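Local coordinates for protein SM80.1 Vicilin (Solanum melongena, PDB 5VF5) that is a 7S vicilin, a two-cupin plant protein of a family that probably serves as seed storage, and binds copper, at residues V267-F277 / F329-V340. Numbering follows the deposited sequence. Where two conformers were deposited one is given.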
loop_
_atom_site.group_PDB
_atom_site.type_symbol
_atom_site.label_atom_id
_atom_site.label_comp_id
_atom_site.label_asym_id
_atom_site.label_seq_id
_atom_site.Cartn_x
_atom_site.Cartn_y
_atom_site.Cartn_z
ATOM N N VAL A 267 5.805 -3.481 2.691
ATOM C CA VAL A 267 4.499 -4.122 2.705
ATOM C C VAL A 267 3.974 -4.075 1.287
ATOM O O VAL A 267 3.566 -3.002 0.805
ATOM C CB VAL A 267 3.525 -3.444 3.689
ATOM C CG1 VAL A 267 2.231 -4.210 3.730
ATOM C CG2 VAL A 267 4.109 -3.358 5.100
ATOM N N VAL A 268 4.089 -5.214 0.605
ATOM C CA VAL A 268 3.909 -5.329 -0.842
ATOM C C VAL A 268 2.534 -5.861 -1.156
ATOM O O VAL A 268 2.189 -6.918 -0.636
ATOM C CB VAL A 268 4.985 -6.287 -1.413
ATOM C CG1 VAL A 268 4.762 -6.570 -2.891
ATOM C CG2 VAL A 268 6.359 -5.678 -1.126
ATOM N N MET A 269 1.735 -5.138 -1.916
ATOM C CA MET A 269 0.416 -5.702 -2.373
ATOM C C MET A 269 0.325 -5.824 -3.846
ATOM O O MET A 269 0.735 -4.975 -4.662
ATOM C CB MET A 269 -0.821 -4.894 -1.995
ATOM C CG MET A 269 -2.153 -5.599 -2.390
ATOM S SD MET A 269 -3.609 -4.702 -1.895
ATOM C CE MET A 269 -3.506 -3.325 -2.990
ATOM N N VAL A 270 -0.163 -6.988 -4.227
ATOM C CA VAL A 270 -0.228 -7.351 -5.637
ATOM C C VAL A 270 -1.426 -6.672 -6.259
ATOM O O VAL A 270 -2.530 -6.743 -5.733
ATOM C CB VAL A 270 -0.381 -8.860 -5.840
ATOM C CG1 VAL A 270 -0.375 -9.219 -7.306
ATOM C CG2 VAL A 270 0.734 -9.594 -5.111
ATOM N N VAL A 271 -1.169 -5.971 -7.364
ATOM C CA VAL A 271 -2.220 -5.284 -8.133
ATOM C C VAL A 271 -2.594 -6.007 -9.425
ATOM O O VAL A 271 -3.740 -5.885 -9.824
ATOM C CB VAL A 271 -1.975 -3.800 -8.311
ATOM C CG1 VAL A 271 -1.884 -3.163 -6.932
ATOM C CG2 VAL A 271 -0.734 -3.542 -9.097
ATOM N N GLU A 272 -1.634 -6.698 -10.062
ATOM C CA GLU A 272 -1.837 -7.405 -11.333
ATOM C C GLU A 272 -1.008 -8.651 -11.349
ATOM O O GLU A 272 0.136 -8.610 -10.902
ATOM C CB GLU A 272 -1.425 -6.533 -12.561
ATOM C CG GLU A 272 -2.316 -5.323 -12.780
ATOM C CD GLU A 272 -1.779 -4.300 -13.776
ATOM O OE1 GLU A 272 -0.974 -4.654 -14.651
ATOM O OE2 GLU A 272 -2.151 -3.110 -13.658
ATOM N N GLY A 273 -1.576 -9.758 -11.848
ATOM C CA GLY A 273 -0.787 -10.936 -12.098
ATOM C C GLY A 273 -0.502 -11.819 -10.912
ATOM O O GLY A 273 -1.160 -11.716 -9.857
ATOM N N ASN A 274 0.480 -12.696 -11.114
ATOM C CA ASN A 274 0.859 -13.730 -10.166
ATOM C C ASN A 274 2.364 -13.865 -10.158
ATOM O O ASN A 274 3.051 -13.651 -11.182
ATOM C CB ASN A 274 0.309 -15.072 -10.650
ATOM C CG ASN A 274 -1.163 -15.171 -10.522
ATOM O OD1 ASN A 274 -1.696 -15.036 -9.440
ATOM N ND2 ASN A 274 -1.842 -15.333 -11.638
ATOM N N ALA A 275 2.898 -14.230 -9.005
ATOM C CA ALA A 275 4.303 -14.538 -8.894
ATOM C C ALA A 275 4.600 -15.599 -7.858
ATOM O O ALA A 275 3.844 -15.796 -6.900
ATOM C CB ALA A 275 5.112 -13.256 -8.605
ATOM N N ARG A 276 5.727 -16.247 -8.049
ATOM C CA ARG A 276 6.383 -17.120 -7.069
ATOM C C ARG A 276 7.390 -16.221 -6.359
ATOM O O ARG A 276 8.066 -15.448 -7.016
ATOM C CB ARG A 276 7.072 -18.276 -7.870
ATOM C CG ARG A 276 8.252 -19.070 -7.352
ATOM C CD ARG A 276 8.775 -20.033 -8.461
ATOM N NE ARG A 276 9.869 -20.886 -7.986
ATOM C CZ ARG A 276 10.840 -21.417 -8.745
ATOM N NH1 ARG A 276 10.875 -21.198 -10.051
ATOM N NH2 ARG A 276 11.799 -22.180 -8.194
ATOM N N PHE A 277 7.472 -16.277 -5.037
ATOM C CA PHE A 277 8.521 -15.616 -4.310
ATOM C C PHE A 277 9.380 -16.585 -3.553
ATOM O O PHE A 277 8.886 -17.631 -3.095
ATOM C CB PHE A 277 7.980 -14.527 -3.390
ATOM C CG PHE A 277 7.212 -15.032 -2.198
ATOM C CD1 PHE A 277 7.883 -15.287 -1.007
ATOM C CD2 PHE A 277 5.840 -15.214 -2.242
ATOM C CE1 PHE A 277 7.193 -15.725 0.118
ATOM C CE2 PHE A 277 5.148 -15.678 -1.134
ATOM C CZ PHE A 277 5.838 -15.951 0.040
ATOM N N PHE A 329 11.230 -12.386 -6.799
ATOM C CA PHE A 329 9.888 -12.638 -7.344
ATOM C C PHE A 329 10.045 -13.081 -8.793
ATOM O O PHE A 329 10.779 -12.457 -9.549
ATOM C CB PHE A 329 9.008 -11.402 -7.334
ATOM C CG PHE A 329 8.775 -10.801 -5.983
ATOM C CD1 PHE A 329 9.632 -9.843 -5.475
ATOM C CD2 PHE A 329 7.671 -11.158 -5.223
ATOM C CE1 PHE A 329 9.392 -9.256 -4.231
ATOM C CE2 PHE A 329 7.418 -10.590 -3.997
ATOM C CZ PHE A 329 8.284 -9.639 -3.489
ATOM N N ILE A 330 9.275 -14.085 -9.185
ATOM C CA ILE A 330 9.302 -14.659 -10.510
ATOM C C ILE A 330 7.834 -14.586 -11.016
ATOM O O ILE A 330 6.930 -15.219 -10.458
ATOM C CB ILE A 330 9.744 -16.144 -10.499
ATOM C CG1 ILE A 330 11.185 -16.272 -9.989
ATOM C CG2 ILE A 330 9.640 -16.708 -11.899
ATOM C CD1 ILE A 330 11.262 -16.475 -8.486
ATOM N N ALA A 331 7.606 -13.790 -12.041
ATOM C CA ALA A 331 6.315 -13.682 -12.679
ATOM C C ALA A 331 5.919 -14.999 -13.286
ATOM O O ALA A 331 6.737 -15.737 -13.856
ATOM C CB ALA A 331 6.317 -12.581 -13.720
ATOM N N THR A 332 4.669 -15.361 -13.087
ATOM C CA THR A 332 4.248 -16.641 -13.584
ATOM C C THR A 332 3.265 -16.359 -14.710
ATOM O O THR A 332 2.141 -15.931 -14.460
ATOM C CB THR A 332 3.878 -17.638 -12.431
ATOM O OG1 THR A 332 2.889 -17.146 -11.523
ATOM C CG2 THR A 332 5.187 -18.065 -11.594
ATOM N N GLY A 333 3.913 -16.352 -15.908
ATOM C CA GLY A 333 3.436 -16.500 -17.311
ATOM C C GLY A 333 2.433 -15.704 -18.150
ATOM O O GLY A 333 2.776 -15.173 -19.223
ATOM N N GLY A 334 1.180 -15.684 -17.746
ATOM C CA GLY A 334 0.176 -15.098 -18.614
ATOM C C GLY A 334 -0.079 -13.620 -18.432
ATOM O O GLY A 334 -1.003 -13.074 -19.029
ATOM N N SER A 335 0.727 -12.973 -17.598
ATOM C CA SER A 335 0.501 -11.580 -17.247
ATOM C C SER A 335 1.817 -11.028 -16.713
ATOM O O SER A 335 2.680 -11.775 -16.205
ATOM C CB SER A 335 -0.608 -11.499 -16.138
ATOM O OG SER A 335 -0.898 -10.187 -15.697
ATOM N N ASN A 336 1.985 -9.725 -16.883
ATOM C CA ASN A 336 2.941 -9.024 -16.046
ATOM C C ASN A 336 2.487 -9.185 -14.575
ATOM O O ASN A 336 1.317 -9.501 -14.281
ATOM C CB ASN A 336 2.967 -7.563 -16.389
ATOM C CG ASN A 336 1.654 -6.911 -16.082
ATOM O OD1 ASN A 336 0.611 -7.346 -16.598
ATOM N ND2 ASN A 336 1.666 -5.926 -15.225
ATOM N N PHE A 337 3.436 -8.998 -13.659
ATOM C CA PHE A 337 3.199 -9.025 -12.229
ATOM C C PHE A 337 3.511 -7.628 -11.709
ATOM O O PHE A 337 4.654 -7.168 -11.817
ATOM C CB PHE A 337 4.094 -10.040 -11.565
ATOM C CG PHE A 337 4.066 -10.043 -10.053
ATOM C CD1 PHE A 337 2.947 -10.509 -9.367
ATOM C CD2 PHE A 337 5.197 -9.640 -9.293
ATOM C CE1 PHE A 337 2.918 -10.565 -7.990
ATOM C CE2 PHE A 337 5.147 -9.710 -7.919
ATOM C CZ PHE A 337 4.021 -10.192 -7.267
ATOM N N ARG A 338 2.489 -6.955 -11.211
ATOM C CA ARG A 338 2.617 -5.583 -10.723
ATOM C C ARG A 338 2.209 -5.451 -9.269
ATOM O O ARG A 338 1.188 -5.963 -8.827
ATOM C CB ARG A 338 1.718 -4.653 -11.535
ATOM C CG ARG A 338 2.073 -3.178 -11.378
ATOM C CD ARG A 338 1.223 -2.255 -12.261
ATOM N NE ARG A 338 1.172 -2.670 -13.677
ATOM C CZ ARG A 338 2.001 -2.253 -14.644
ATOM N NH1 ARG A 338 3.008 -1.401 -14.399
ATOM N NH2 ARG A 338 1.822 -2.697 -15.892
ATOM N N VAL A 339 3.076 -4.758 -8.529
ATOM C CA VAL A 339 2.872 -4.565 -7.068
ATOM C C VAL A 339 3.049 -3.113 -6.699
ATOM O O VAL A 339 3.800 -2.361 -7.378
ATOM C CB VAL A 339 3.819 -5.437 -6.187
ATOM C CG1 VAL A 339 3.678 -6.887 -6.565
ATOM C CG2 VAL A 339 5.264 -4.994 -6.311
ATOM N N VAL A 340 2.426 -2.720 -5.602
ATOM C CA VAL A 340 2.704 -1.477 -4.930
ATOM C C VAL A 340 3.246 -1.861 -3.587
ATOM O O VAL A 340 2.683 -2.720 -2.905
ATOM C CB VAL A 340 1.438 -0.640 -4.709
ATOM C CG1 VAL A 340 1.748 0.620 -3.894
ATOM C CG2 VAL A 340 0.858 -0.317 -6.040
HETATM O O HOH W 1 -0.343 -4.203 -17.235
HETATM O O HOH W 2 -2.023 -6.686 -16.745
HETATM O O HOH W 3 1.711 -13.055 -13.878
HETATM O O HOH W 4 -0.904 -14.849 -14.324
#
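Glu272 reaches across to Arg338 where a classic beta bulge interrupts the antiparallel pairing of 267-272 with 337-340. The evidence for the bulge is that Arg338 O accepts from two successive amides, Val271 N at 2.8 Å and Glu272 N at 3.2 Å, while Val270 still pairs with Val339. Followed outward, the Glu272 side chain starts with CB packed 3.8 Å from Arg338 CB. CG is set beside the backbone N, and the chain then extends alongside the arginine, pointing the same way. Glu272 CD lies in the guanidinium plane, at its edge. OE1 takes Arg338 NE at 3.1 Å in a nearly straight salt bridge that comes from above the carboxylate plane. The carboxylate and guanidinium planes are 64° apart. Asn336 ND2 bonds Glu272 OE1 at 3.0 Å from the same face but closer to the plane, on the anti side; it also bonds Asn249. Two waters donate to OE1; one of them accepts from Arg338 NH2 and the other donates to Asn336 OD1, so four polar partners meet this oxygen. Glu272 OE2 comes within 3.4 Å of Arg338 NE.

On the sheet face shared by Val270 and Ala275, the Phe337 ring packs against both. With CG of Phe337 anti to the backbone N (chi1 173°), Ala275 CB stands over the centre of one face of the ring, 3.3 Å from the centroid and 4° off the normal, a CH-pi contact. Val270 crosses the ring at about a right angle, its CG1 3.6 Å from Phe337 CE1.

The links 273-274 and 332-336 each carry the chain from one sheet of the C-terminal cupin barrel to the other. Strand 265-272 lies between 318-321 and 337-344, whereas 275-281 lies between 307-313 and 327-331; Phe329 and Val339 pack on Met248 of strand 243-250.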